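PDB 5KZS: putative cell surface protein, similar to internalin proteins from Listeria monocytogenes EGD-e, which is of unknown function but, as an internalin-like leucine-rich-repeat surface protein, probably binds other proteins. Local coordinates for residues 250-255 and 335-340; 28-33 and 51-56; 137-142 and 162-167; 89-94 and 120-125; 101-106 and 128-133. All coordinates share one frame; numbering follows the deposited sequence.

Contact 1 (250-255 and 335-340)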
# COMPACT_ATOMS: atom_id res chain seq x y z
N GLN A 250 5.93 32.48 9.20
CA GLN A 250 6.76 33.35 10.04
C GLN A 250 6.53 34.82 9.75
O GLN A 250 6.08 35.19 8.66
CB GLN A 250 8.25 33.04 9.87
CG GLN A 250 8.76 31.87 10.70
CD GLN A 250 10.26 31.63 10.54
OE1 GLN A 250 11.03 32.56 10.35
NE2 GLN A 250 10.67 30.38 10.62
N ILE A 251 6.86 35.63 10.75
CA ILE A 251 6.87 37.08 10.63
C ILE A 251 8.29 37.54 11.03
O ILE A 251 8.79 37.18 12.10
CB ILE A 251 5.76 37.74 11.50
CG1 ILE A 251 4.37 37.27 11.05
CG2 ILE A 251 5.83 39.25 11.42
CD1 ILE A 251 3.26 37.47 12.06
N ILE A 252 8.94 38.31 10.15
CA ILE A 252 10.28 38.87 10.41
C ILE A 252 10.27 40.36 10.14
O ILE A 252 9.43 40.86 9.39
CB ILE A 252 11.40 38.22 9.56
CG1 ILE A 252 11.05 38.25 8.06
CG2 ILE A 252 11.70 36.80 10.04
CD1 ILE A 252 12.26 38.14 7.16
N LYS A 253 11.23 41.06 10.74
CA LYS A 253 11.40 42.48 10.51
C LYS A 253 12.35 42.66 9.33
O LYS A 253 13.35 41.94 9.19
CB LYS A 253 11.89 43.19 11.79
CG LYS A 253 11.01 42.83 12.99
CD LYS A 253 11.01 43.86 14.12
CE LYS A 253 10.01 43.44 15.21
NZ LYS A 253 9.68 44.51 16.19
N GLN A 254 12.00 43.61 8.46
CA GLN A 254 12.78 43.96 7.28
C GLN A 254 14.28 44.00 7.56
O GLN A 254 14.72 44.59 8.55
CB GLN A 254 12.34 45.32 6.74
CG GLN A 254 12.37 45.43 5.23
CD GLN A 254 12.59 46.85 4.72
OE1 GLN A 254 13.40 47.06 3.82
NE2 GLN A 254 11.85 47.82 5.28
N GLY A 255 15.07 43.35 6.71
CA GLY A 255 16.51 43.27 6.90
C GLY A 255 17.02 42.03 7.62
O GLY A 255 18.23 41.80 7.67
N TRP A 335 5.98 27.77 2.87
CA TRP A 335 5.40 28.57 3.95
C TRP A 335 5.24 30.02 3.51
O TRP A 335 5.88 30.46 2.56
CB TRP A 335 6.25 28.49 5.23
CG TRP A 335 7.52 29.23 5.17
CD1 TRP A 335 7.77 30.46 5.70
CD2 TRP A 335 8.74 28.81 4.55
NE1 TRP A 335 9.07 30.83 5.46
CE2 TRP A 335 9.69 29.83 4.75
CE3 TRP A 335 9.12 27.66 3.85
CZ2 TRP A 335 11.00 29.75 4.27
CZ3 TRP A 335 10.44 27.58 3.36
CH2 TRP A 335 11.36 28.62 3.57
N VAL A 336 4.36 30.73 4.21
CA VAL A 336 4.16 32.15 3.99
C VAL A 336 5.05 32.90 4.97
O VAL A 336 5.01 32.63 6.17
CB VAL A 336 2.68 32.56 4.20
CG1 VAL A 336 2.51 34.08 4.15
CG2 VAL A 336 1.78 31.88 3.17
N LEU A 337 5.84 33.84 4.45
CA LEU A 337 6.68 34.74 5.26
C LEU A 337 6.22 36.20 5.12
O LEU A 337 6.27 36.77 4.02
CB LEU A 337 8.14 34.66 4.82
CG LEU A 337 9.18 35.40 5.67
CD1 LEU A 337 9.33 34.71 7.01
CD2 LEU A 337 10.51 35.45 4.93
N THR A 338 5.78 36.78 6.23
CA THR A 338 5.37 38.18 6.27
C THR A 338 6.56 39.03 6.72
O THR A 338 7.16 38.76 7.76
CB THR A 338 4.16 38.38 7.18
OG1 THR A 338 3.06 37.62 6.64
CG2 THR A 338 3.76 39.86 7.29
N VAL A 339 6.89 40.04 5.92
CA VAL A 339 7.95 41.00 6.25
C VAL A 339 7.27 42.34 6.53
O VAL A 339 6.50 42.83 5.71
CB VAL A 339 8.96 41.13 5.09
CG1 VAL A 339 10.03 42.16 5.41
CG2 VAL A 339 9.59 39.77 4.79
N ASN A 340 7.57 42.90 7.71
CA ASN A 340 7.09 44.23 8.11
C ASN A 340 8.24 45.07 8.69
O ASN A 340 9.39 44.65 8.74
CB ASN A 340 5.92 44.14 9.11
CG ASN A 340 6.09 43.04 10.14
OD1 ASN A 340 5.37 42.04 10.11
ND2 ASN A 340 7.06 43.20 11.05
OXT ASN A 340 8.03 46.21 9.11
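Strands 250-252 and 335-339 run parallel, 4.8 Å apart at their axes, and pair Gln250 with Leu337, Ile251 with Thr338 and Ile252 with Val339. Five backbone bonds join them, and the last, from Gln254 N to Asn340 O (2.8 Å), carries the pairing past the strand ends to the C-terminal residue. On the face of Leu337 and Val339, Ile252 puts CG1 between its backbone N and carbonyl carbon (chi1 52°), which brings CD1 to Leu337 CD2 and CG1 to Val339 CG2, both at 3.9 Å. These three suit the buried part of this face, where only carbon meets carbon. Leu337 also lays CD1 against Gln250 CB at 3.5 Å; the amide of Gln250 reaches on to the carbonyl of Thr259. On the other face Ile251 and Thr338 lie side by side, CG1 to CB 4.0 Å, where a threonine tolerates partial exposure. This is a parallel edge pair in an otherwise antiparallel sheet, consistent with the immunoglobulin-like domain that follows the repeats in internalins.

Contact 2 (28-33 and 51-56)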
# COMPACT_ATOMS: atom_id res chain seq x y z
N ALA A 28 -14.58 -24.55 -16.63
CA ALA A 28 -14.28 -25.31 -17.85
C ALA A 28 -12.89 -24.98 -18.33
O ALA A 28 -12.09 -25.88 -18.58
CB ALA A 28 -15.28 -25.01 -18.94
N LYS A 29 -12.63 -23.68 -18.43
CA LYS A 29 -11.31 -23.17 -18.78
C LYS A 29 -10.24 -23.64 -17.79
O LYS A 29 -9.18 -24.07 -18.21
CB LYS A 29 -11.31 -21.65 -18.87
CG LYS A 29 -10.16 -21.11 -19.71
CD LYS A 29 -9.58 -19.81 -19.17
CE LYS A 29 -8.65 -19.17 -20.19
NZ LYS A 29 -8.13 -17.88 -19.66
N ASN A 30 -10.50 -23.59 -16.49
CA ASN A 30 -9.52 -24.05 -15.50
C ASN A 30 -9.16 -25.54 -15.63
O ASN A 30 -8.03 -25.93 -15.33
CB ASN A 30 -10.01 -23.76 -14.08
CG ASN A 30 -9.92 -22.27 -13.71
OD1 ASN A 30 -8.90 -21.62 -13.91
ND2 ASN A 30 -10.99 -21.74 -13.15
N LEU A 31 -10.12 -26.35 -16.07
CA LEU A 31 -9.97 -27.80 -16.23
C LEU A 31 -9.58 -28.22 -17.64
O LEU A 31 -9.41 -29.41 -17.91
CB LEU A 31 -11.30 -28.48 -15.88
CG LEU A 31 -11.68 -28.56 -14.41
CD1 LEU A 31 -13.19 -28.59 -14.26
CD2 LEU A 31 -11.03 -29.77 -13.75
N ASN A 32 -9.48 -27.24 -18.53
CA ASN A 32 -9.10 -27.46 -19.92
C ASN A 32 -10.14 -28.32 -20.65
O ASN A 32 -9.80 -29.30 -21.31
CB ASN A 32 -7.68 -28.03 -20.01
CG ASN A 32 -6.79 -27.18 -20.87
OD1 ASN A 32 -6.04 -26.33 -20.35
ND2 ASN A 32 -6.90 -27.34 -22.19
N LYS A 33 -11.40 -27.92 -20.52
CA LYS A 33 -12.51 -28.59 -21.17
C LYS A 33 -13.23 -27.58 -22.05
O LYS A 33 -13.41 -26.44 -21.67
CB LYS A 33 -13.46 -29.15 -20.12
CG LYS A 33 -12.84 -30.21 -19.21
CD LYS A 33 -12.87 -31.60 -19.82
CE LYS A 33 -11.92 -32.55 -19.11
NZ LYS A 33 -12.25 -33.97 -19.37
N LEU A 51 -6.68 -21.83 -9.82
CA LEU A 51 -8.02 -21.51 -10.29
C LEU A 51 -8.09 -20.04 -10.67
O LEU A 51 -7.94 -19.18 -9.82
CB LEU A 51 -9.05 -21.78 -9.18
CG LEU A 51 -9.22 -23.23 -8.71
CD1 LEU A 51 -10.20 -23.29 -7.55
CD2 LEU A 51 -9.69 -24.14 -9.83
N GLY A 52 -8.30 -19.75 -11.95
CA GLY A 52 -8.54 -18.37 -12.41
C GLY A 52 -10.02 -18.11 -12.60
O GLY A 52 -10.79 -19.03 -12.85
N PHE A 53 -10.42 -16.84 -12.49
CA PHE A 53 -11.81 -16.43 -12.71
C PHE A 53 -11.82 -15.09 -13.39
O PHE A 53 -11.04 -14.21 -13.04
CB PHE A 53 -12.59 -16.34 -11.38
CG PHE A 53 -12.60 -17.64 -10.63
CD1 PHE A 53 -13.55 -18.61 -10.92
CD2 PHE A 53 -11.61 -17.93 -9.70
CE1 PHE A 53 -13.52 -19.83 -10.28
CE2 PHE A 53 -11.58 -19.15 -9.06
CZ PHE A 53 -12.54 -20.10 -9.35
N GLU A 54 -12.70 -14.93 -14.37
CA GLU A 54 -12.74 -13.70 -15.18
C GLU A 54 -14.13 -13.24 -15.64
O GLU A 54 -14.28 -12.09 -16.05
CB GLU A 54 -11.79 -13.83 -16.39
CG GLU A 54 -11.97 -15.08 -17.27
CD GLU A 54 -11.37 -16.36 -16.68
OE1 GLU A 54 -11.94 -17.47 -16.93
OE2 GLU A 54 -10.34 -16.28 -15.97
N THR A 55 -15.15 -14.09 -15.56
CA THR A 55 -16.48 -13.74 -16.04
C THR A 55 -17.15 -12.87 -15.00
O THR A 55 -17.30 -13.27 -13.83
CB THR A 55 -17.32 -15.00 -16.32
OG1 THR A 55 -16.52 -15.95 -17.01
CG2 THR A 55 -18.55 -14.68 -17.17
N GLU A 56 -17.59 -11.68 -15.42
CA GLU A 56 -18.05 -10.66 -14.48
C GLU A 56 -19.46 -10.85 -13.92
O GLU A 56 -19.90 -10.05 -13.10
CB GLU A 56 -17.88 -9.26 -15.10
CG GLU A 56 -16.43 -8.95 -15.52
CD GLU A 56 -15.98 -7.52 -15.26
OE1 GLU A 56 -16.72 -6.74 -14.64
OE2 GLU A 56 -14.84 -7.18 -15.67
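Leu51 meets Asn30 first, its CD2 methyl lying 4.3 Å from Asn30 CB, and the buried leucine also packs on Met27 of helix 21-31. Gly52 carries the polar part of the contact. Its N-H goes to Asn30 OD1 at 2.8 Å, and its carbonyl O receives Asn30 ND2 at 2.7 Å. The second bond lies in the carbonyl plane of Gly52, on a lone pair, and almost in the plane of the amide, whereas the first reaches OD1 from 33° off its carbonyl plane. Asparagine suits the place because one flat group offers both an acceptor and a donor, so it engages both polar groups of a single residue, much as a neighbouring strand would. Strand 50-53 is the outermost strand at the N-terminal end of the parallel leucine-rich-repeat sheet, and the helical cap of the internalins closes that end; Asn30 thus occupies one pairing position on that edge. Phe53 follows, with its ring buried against Leu23 and Asp26 and Asn30 ND2 at 4.3 Å from its CE1. Glu54 leaves the strand and folds back, CG between the backbone N and the carbonyl carbon (chi1 52°), toward Lys29. Its OE2 stays 4.6 Å from Lys29 NZ, too far for a salt bridge, while Asp26 accepts its backbone N-H and the hydroxyl of Thr55.

Contact 3 (137-142 and 162-167)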
# COMPACT_ATOMS: atom_id res chain seq x y z
N GLY A 137 -15.24 -1.74 4.72
CA GLY A 137 -14.85 -1.84 6.10
C GLY A 137 -13.34 -1.70 6.32
O GLY A 137 -12.66 -0.79 5.76
N ALA A 138 -12.84 -2.66 7.11
CA ALA A 138 -11.52 -2.59 7.73
C ALA A 138 -10.79 -3.89 7.52
O ALA A 138 -11.37 -4.89 7.08
CB ALA A 138 -11.69 -2.35 9.22
N ILE A 139 -9.52 -3.87 7.89
CA ILE A 139 -8.70 -5.06 7.80
C ILE A 139 -8.90 -5.80 9.09
O ILE A 139 -8.73 -5.23 10.16
CB ILE A 139 -7.21 -4.74 7.59
CG1 ILE A 139 -7.04 -3.77 6.42
CG2 ILE A 139 -6.41 -6.02 7.32
CD1 ILE A 139 -5.67 -3.14 6.36
N PRO A 140 -9.28 -7.08 9.01
CA PRO A 140 -9.43 -7.81 10.25
C PRO A 140 -8.07 -8.13 10.86
O PRO A 140 -7.08 -8.30 10.14
CB PRO A 140 -10.14 -9.08 9.81
CG PRO A 140 -9.61 -9.32 8.44
CD PRO A 140 -9.38 -7.97 7.83
N ASP A 141 -8.04 -8.18 12.19
CA ASP A 141 -6.89 -8.66 12.92
C ASP A 141 -6.88 -10.20 12.87
O ASP A 141 -7.42 -10.88 13.76
CB ASP A 141 -6.98 -8.15 14.35
CG ASP A 141 -5.76 -8.45 15.16
OD1 ASP A 141 -4.79 -9.05 14.61
OD2 ASP A 141 -5.76 -8.07 16.35
N PHE A 142 -6.22 -10.74 11.84
CA PHE A 142 -6.37 -12.13 11.40
C PHE A 142 -6.11 -13.16 12.48
O PHE A 142 -5.07 -13.10 13.14
CB PHE A 142 -5.42 -12.47 10.25
CG PHE A 142 -5.47 -11.50 9.11
CD1 PHE A 142 -6.51 -11.52 8.20
CD2 PHE A 142 -4.46 -10.56 8.94
CE1 PHE A 142 -6.55 -10.63 7.13
CE2 PHE A 142 -4.50 -9.66 7.89
CZ PHE A 142 -5.54 -9.70 6.98
N ASP A 162 -8.85 1.66 9.59
CA ASP A 162 -8.90 0.33 8.94
C ASP A 162 -7.75 -0.61 9.31
O ASP A 162 -7.84 -1.81 9.07
CB ASP A 162 -8.95 0.45 7.41
CG ASP A 162 -10.18 1.22 6.90
OD1 ASP A 162 -11.21 1.28 7.60
OD2 ASP A 162 -10.11 1.77 5.77
N VAL A 163 -6.67 -0.08 9.88
CA VAL A 163 -5.48 -0.88 10.15
C VAL A 163 -5.34 -1.23 11.63
O VAL A 163 -5.11 -0.35 12.44
CB VAL A 163 -4.22 -0.11 9.72
CG1 VAL A 163 -2.98 -0.99 9.84
CG2 VAL A 163 -4.40 0.42 8.30
N PRO A 164 -5.46 -2.53 11.98
CA PRO A 164 -5.31 -2.97 13.37
C PRO A 164 -3.85 -3.26 13.71
O PRO A 164 -3.03 -3.42 12.79
CB PRO A 164 -6.10 -4.28 13.38
CG PRO A 164 -5.81 -4.85 12.03
CD PRO A 164 -5.70 -3.68 11.08
N ASP A 165 -3.54 -3.35 15.00
CA ASP A 165 -2.20 -3.76 15.42
C ASP A 165 -2.11 -5.28 15.41
O ASP A 165 -2.30 -5.92 16.44
CB ASP A 165 -1.86 -3.22 16.80
CG ASP A 165 -0.49 -3.69 17.29
OD1 ASP A 165 0.29 -4.25 16.47
OD2 ASP A 165 -0.20 -3.50 18.50
N PHE A 166 -1.74 -5.83 14.25
CA PHE A 166 -1.89 -7.26 13.98
C PHE A 166 -1.25 -8.17 15.03
O PHE A 166 -0.03 -8.17 15.20
CB PHE A 166 -1.29 -7.61 12.62
CG PHE A 166 -1.94 -6.90 11.46
CD1 PHE A 166 -3.13 -7.36 10.93
CD2 PHE A 166 -1.32 -5.81 10.85
CE1 PHE A 166 -3.72 -6.73 9.84
CE2 PHE A 166 -1.90 -5.17 9.77
CZ PHE A 166 -3.10 -5.63 9.26
N HIS A 167 -2.09 -8.96 15.72
CA HIS A 167 -1.64 -9.80 16.85
C HIS A 167 -1.24 -11.22 16.46
O HIS A 167 -0.29 -11.78 17.03
CB HIS A 167 -2.72 -9.85 17.95
CG HIS A 167 -2.99 -8.53 18.59
ND1 HIS A 167 -4.03 -7.71 18.21
CD2 HIS A 167 -2.34 -7.87 19.58
CE1 HIS A 167 -4.01 -6.60 18.93
NE2 HIS A 167 -2.99 -6.68 19.77
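The side chains of Asp141 and His167 meet nearly perpendicular, the carboxylate turned 37° from the imidazole. Asp141 extends with CG anti to the backbone N (chi1 -173°), which carries both oxygens to His167: OD2 takes ND1 at 2.6 Å through its syn lone pair, in the ring plane, and OD1 takes the backbone N at 2.9 Å. An aspartate suits this place because its two oxygens can grip a ring and a main-chain group of one residue. Phe142 and Phe166 extend in the same direction as neighbours, their planes only 4° apart but meeting rim to rim; Phe142 CE2 lies 3.6 Å from Phe166 CE1. Ile139 stands roughly perpendicular to Phe166 and sets CG2 in the plane of that ring, 3.8 Å from CE1; its N-H binds Asp162 O at 2.9 Å. Pro164 lays CD against Ile139 CB at 3.9 Å. Both loops lie on the side of the leucine-rich repeats away from the parallel sheet, and the matching phenylalanines follow the repeat. The short bond places a hydrogen on ND1, and the carboxylate would be expected to favour, without proving, the doubly protonated imidazolium; Asp141 in turn is fixed in rotation by its two bonds.

Contact 4 (89-94 and 120-125)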
# COMPACT_ATOMS: atom_id res chain seq x y z
N PHE A 89 -13.95 -13.06 -2.05
CA PHE A 89 -13.79 -14.49 -2.27
C PHE A 89 -14.15 -15.17 -0.95
O PHE A 89 -13.62 -14.77 0.09
CB PHE A 89 -12.37 -14.85 -2.68
CG PHE A 89 -12.23 -16.28 -3.12
CD1 PHE A 89 -12.63 -16.67 -4.41
CD2 PHE A 89 -11.73 -17.25 -2.25
CE1 PHE A 89 -12.53 -17.98 -4.82
CE2 PHE A 89 -11.62 -18.58 -2.67
CZ PHE A 89 -12.02 -18.94 -3.95
N PRO A 90 -15.05 -16.18 -0.99
CA PRO A 90 -15.60 -16.71 0.26
C PRO A 90 -14.64 -17.62 1.03
O PRO A 90 -13.60 -18.03 0.51
CB PRO A 90 -16.83 -17.48 -0.21
CG PRO A 90 -16.49 -17.93 -1.59
CD PRO A 90 -15.58 -16.90 -2.17
N ASP A 91 -15.04 -17.93 2.26
CA ASP A 91 -14.28 -18.76 3.18
C ASP A 91 -14.85 -20.17 3.11
O ASP A 91 -15.64 -20.57 3.96
CB ASP A 91 -14.40 -18.19 4.60
CG ASP A 91 -13.47 -18.85 5.61
OD1 ASP A 91 -12.66 -19.75 5.26
OD2 ASP A 91 -13.54 -18.44 6.80
N ILE A 92 -14.44 -20.93 2.10
CA ILE A 92 -14.95 -22.28 1.87
C ILE A 92 -13.96 -23.34 2.35
O ILE A 92 -12.76 -23.10 2.40
CB ILE A 92 -15.31 -22.52 0.39
CG1 ILE A 92 -14.07 -22.62 -0.52
CG2 ILE A 92 -16.22 -21.40 -0.10
CD1 ILE A 92 -14.40 -22.99 -1.96
N SER A 93 -14.47 -24.52 2.65
CA SER A 93 -13.67 -25.59 3.22
C SER A 93 -13.08 -26.56 2.17
O SER A 93 -12.41 -27.52 2.54
CB SER A 93 -14.52 -26.37 4.22
OG SER A 93 -15.66 -26.90 3.58
N THR A 94 -13.32 -26.30 0.88
CA THR A 94 -12.85 -27.20 -0.18
C THR A 94 -11.53 -26.82 -0.81
O THR A 94 -11.18 -27.41 -1.82
CB THR A 94 -13.90 -27.34 -1.30
OG1 THR A 94 -14.22 -26.06 -1.84
CG2 THR A 94 -15.16 -28.01 -0.78
N GLN A 120 -10.82 -18.57 8.07
CA GLN A 120 -10.55 -19.72 8.94
C GLN A 120 -10.15 -20.99 8.18
O GLN A 120 -9.43 -21.83 8.74
CB GLN A 120 -11.79 -20.00 9.79
CG GLN A 120 -12.25 -18.82 10.64
CD GLN A 120 -11.21 -18.41 11.66
OE1 GLN A 120 -10.82 -19.20 12.52
NE2 GLN A 120 -10.72 -17.17 11.57
N ASN A 121 -10.60 -21.15 6.93
CA ASN A 121 -10.38 -22.39 6.16
C ASN A 121 -9.12 -22.45 5.29
O ASN A 121 -8.86 -23.47 4.66
CB ASN A 121 -11.60 -22.71 5.31
CG ASN A 121 -12.83 -22.97 6.16
OD1 ASN A 121 -12.91 -23.96 6.88
ND2 ASN A 121 -13.80 -22.07 6.07
N TYR A 122 -8.33 -21.38 5.29
CA TYR A 122 -7.04 -21.34 4.58
C TYR A 122 -5.88 -21.15 5.59
O TYR A 122 -5.24 -20.09 5.62
CB TYR A 122 -7.06 -20.24 3.51
CG TYR A 122 -8.35 -20.16 2.72
CD1 TYR A 122 -8.91 -21.31 2.14
CD2 TYR A 122 -9.02 -18.95 2.54
CE1 TYR A 122 -10.09 -21.24 1.42
CE2 TYR A 122 -10.20 -18.88 1.82
CZ TYR A 122 -10.74 -20.03 1.26
OH TYR A 122 -11.91 -19.97 0.55
N PRO A 123 -5.61 -22.18 6.44
CA PRO A 123 -4.52 -22.08 7.43
C PRO A 123 -3.10 -22.12 6.86
O PRO A 123 -2.16 -21.81 7.58
CB PRO A 123 -4.75 -23.31 8.32
CG PRO A 123 -5.41 -24.30 7.42
CD PRO A 123 -6.31 -23.48 6.55
N GLU A 124 -2.94 -22.51 5.59
CA GLU A 124 -1.63 -22.55 4.94
C GLU A 124 -1.33 -21.31 4.06
O GLU A 124 -0.35 -21.31 3.30
CB GLU A 124 -1.50 -23.85 4.15
CG GLU A 124 -1.39 -25.09 5.03
CD GLU A 124 -1.21 -26.38 4.25
OE1 GLU A 124 -1.09 -26.31 3.00
OE2 GLU A 124 -1.19 -27.46 4.89
N MSE A 125 -2.15 -20.26 4.19
CA MSE A 125 -2.10 -19.06 3.36
C MSE A 125 -0.83 -18.31 3.66
O MSE A 125 -0.44 -18.18 4.82
CB MSE A 125 -3.34 -18.21 3.65
CG MSE A 125 -3.46 -16.93 2.84
SE MSE A 125 -4.13 -17.29 1.04
CE MSE A 125 -5.90 -16.48 1.35
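Asp91 OD1 is gripped by two donors of Asn121: the backbone N at 3.0 Å, on the syn lone pair, and the side-chain ND2 at 2.7 Å, a weak bond. The other oxygen, OD2, accepts Gln120 N at 3.0 Å in a bond nearly straight at the hydrogen (174°), met on the syn side but tilted out of the carboxylate plane. The aspartate swings away from its own N (chi1 -171°) to reach the other loop; its carboxylate and the Asn121 amide are turned 60° against each other. Aspartate fits here because two consecutive backbone N-H groups, of Gln120 and Asn121, face it, and asparagine adds a third donor from its side chain. A second polar point is the hydroxyl of Tyr122, which donates to Pro90 O at 2.6 Å and accepts the N-H of Ile92 at 3.1 Å. Tyr122 OH also lies 3.5 Å from Phe89 CE2 and 3.6 Å from Ile92 CG1, and the phenol runs roughly perpendicular to the Phe89 side chain; Tyr119, whose hydroxyl binds Phe89 O, packs on the same tyrosine. The two segments are successive connections on the side of the leucine-rich repeats away from the parallel sheet. Here a buried tyrosine supplies a donor and an acceptor to main-chain groups of a loop, while the three N-H groups on Asp91 would be expected to stabilise its negative charge.

Contact 5 (101-106 and 128-133)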
# COMPACT_ATOMS: atom_id res chain seq x y z
N LEU A 101 -4.01 -15.97 -2.44
CA LEU A 101 -5.22 -15.37 -2.98
C LEU A 101 -4.78 -14.09 -3.70
O LEU A 101 -4.07 -13.29 -3.11
CB LEU A 101 -6.20 -15.04 -1.85
CG LEU A 101 -7.38 -14.12 -2.18
CD1 LEU A 101 -8.29 -14.75 -3.21
CD2 LEU A 101 -8.15 -13.81 -0.91
N PHE A 102 -5.19 -13.91 -4.95
CA PHE A 102 -4.81 -12.75 -5.76
C PHE A 102 -6.00 -12.16 -6.54
O PHE A 102 -6.52 -12.79 -7.45
CB PHE A 102 -3.69 -13.13 -6.74
CG PHE A 102 -3.21 -11.99 -7.59
CD1 PHE A 102 -3.78 -11.74 -8.85
CD2 PHE A 102 -2.18 -11.16 -7.15
CE1 PHE A 102 -3.35 -10.69 -9.63
CE2 PHE A 102 -1.75 -10.10 -7.93
CZ PHE A 102 -2.34 -9.86 -9.17
N PHE A 103 -6.41 -10.94 -6.18
CA PHE A 103 -7.23 -10.10 -7.05
C PHE A 103 -6.30 -9.21 -7.87
O PHE A 103 -5.46 -8.50 -7.33
CB PHE A 103 -8.19 -9.22 -6.26
CG PHE A 103 -9.29 -9.98 -5.59
CD1 PHE A 103 -9.05 -10.71 -4.43
CD2 PHE A 103 -10.59 -9.95 -6.10
CE1 PHE A 103 -10.07 -11.40 -3.80
CE2 PHE A 103 -11.62 -10.64 -5.49
CZ PHE A 103 -11.36 -11.37 -4.34
N ASN A 104 -6.47 -9.27 -9.18
CA ASN A 104 -5.79 -8.39 -10.12
C ASN A 104 -6.46 -7.01 -9.97
O ASN A 104 -7.60 -6.94 -9.52
CB ASN A 104 -5.97 -8.98 -11.53
CG ASN A 104 -5.21 -8.24 -12.61
OD1 ASN A 104 -3.97 -8.14 -12.60
ND2 ASN A 104 -5.96 -7.74 -13.58
N THR A 105 -5.77 -5.93 -10.31
CA THR A 105 -6.37 -4.61 -10.17
C THR A 105 -7.29 -4.39 -11.38
O THR A 105 -6.98 -4.86 -12.47
CB THR A 105 -5.36 -3.43 -9.99
OG1 THR A 105 -5.24 -2.67 -11.19
CG2 THR A 105 -3.96 -3.89 -9.47
N PRO A 106 -8.44 -3.71 -11.20
CA PRO A 106 -9.29 -3.54 -12.38
C PRO A 106 -8.69 -2.65 -13.47
O PRO A 106 -7.67 -1.99 -13.24
CB PRO A 106 -10.56 -2.88 -11.82
CG PRO A 106 -10.59 -3.26 -10.39
CD PRO A 106 -9.16 -3.35 -9.96
N ILE A 128 -1.55 -12.53 0.20
CA ILE A 128 -2.84 -11.97 -0.20
C ILE A 128 -2.61 -10.63 -0.88
O ILE A 128 -1.84 -9.80 -0.40
CB ILE A 128 -3.80 -11.75 1.00
CG1 ILE A 128 -4.08 -13.08 1.69
CG2 ILE A 128 -5.12 -11.09 0.55
CD1 ILE A 128 -5.03 -13.01 2.87
N THR A 129 -3.33 -10.42 -1.97
CA THR A 129 -3.16 -9.25 -2.79
C THR A 129 -4.53 -8.79 -3.24
O THR A 129 -5.17 -9.46 -4.04
CB THR A 129 -2.28 -9.59 -4.02
OG1 THR A 129 -1.05 -10.20 -3.61
CG2 THR A 129 -1.99 -8.33 -4.82
N MSE A 130 -4.98 -7.64 -2.74
CA MSE A 130 -6.28 -7.09 -3.13
C MSE A 130 -6.25 -5.70 -3.70
O MSE A 130 -7.31 -5.06 -3.90
CB MSE A 130 -7.11 -7.16 -1.88
CG MSE A 130 -7.58 -8.61 -1.76
SE MSE A 130 -8.40 -8.76 -0.02
CE MSE A 130 -10.14 -8.02 -0.60
N SER A 131 -5.03 -5.27 -4.03
CA SER A 131 -4.73 -3.90 -4.38
C SER A 131 -5.57 -3.44 -5.55
O SER A 131 -5.91 -4.24 -6.40
CB SER A 131 -3.24 -3.79 -4.74
OG SER A 131 -2.41 -4.37 -3.74
N GLY A 132 -5.94 -2.17 -5.58
CA GLY A 132 -6.64 -1.58 -6.73
C GLY A 132 -8.14 -1.49 -6.58
O GLY A 132 -8.81 -0.89 -7.43
N SER A 133 -8.68 -2.08 -5.51
CA SER A 133 -10.11 -2.03 -5.21
C SER A 133 -10.36 -1.37 -3.85
O SER A 133 -9.60 -1.59 -2.89
CB SER A 133 -10.67 -3.46 -5.25
OG SER A 133 -10.39 -4.07 -6.50
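Phe102 and Thr129 meet obliquely on the partly exposed face of two parallel strands. In the phenylalanine, chi1 near -179° turns the ring across toward Thr129 and sets CD2 3.5 Å from Thr129 CB; CE2 lies 3.6 Å from the methyl CG2. The threonine turns its carbon branch to the ring, and beta-branching suits it to an extended strand. On the opposite face Phe103 and the selenomethionine Met130 run side by side, CD1 to CG 3.7 Å; both side chains are buried, and Leu114 packs on them. Leu101 CD2 touches Ile128 CG2 at 4.3 Å. Beyond the strands Gly132, with phi 97° in a type II turn, brings its CA to 4.0 Å from Thr105 CB; a CB there would clash with Thr105 CB and jam against the preceding carbonyl O, which calls for glycine. In this leucine-rich-repeat sheet two backbone bonds of Thr129, N to Leu101 O (3.2 Å) and O to Phe103 N (2.9 Å), hold the register, and the apolar contacts of Leu101, Ile128, Phe103 and Met130 fill the interior.

In the fold
From the N terminus, contact 2 comes first and closes a short loop, joining helix 21-31 of the cap to the first strand of the parallel sheet. Contacts 4 and 5 then cross, their segments alternating along the chain, and they touch where Met125 packs on Leu101, and Phe89 on Leu101 and Phe103; contact 5 joins neighbouring strands of the sheet, contact 4 the loops behind them. Contact 3 follows directly in sequence and joins the next such loops, about 17 Å from contact 5 between centres. Contact 1 closes last, tying residues 250-255 to the C terminus within the mixed sheet, about 67 Å from contact 2 between centres.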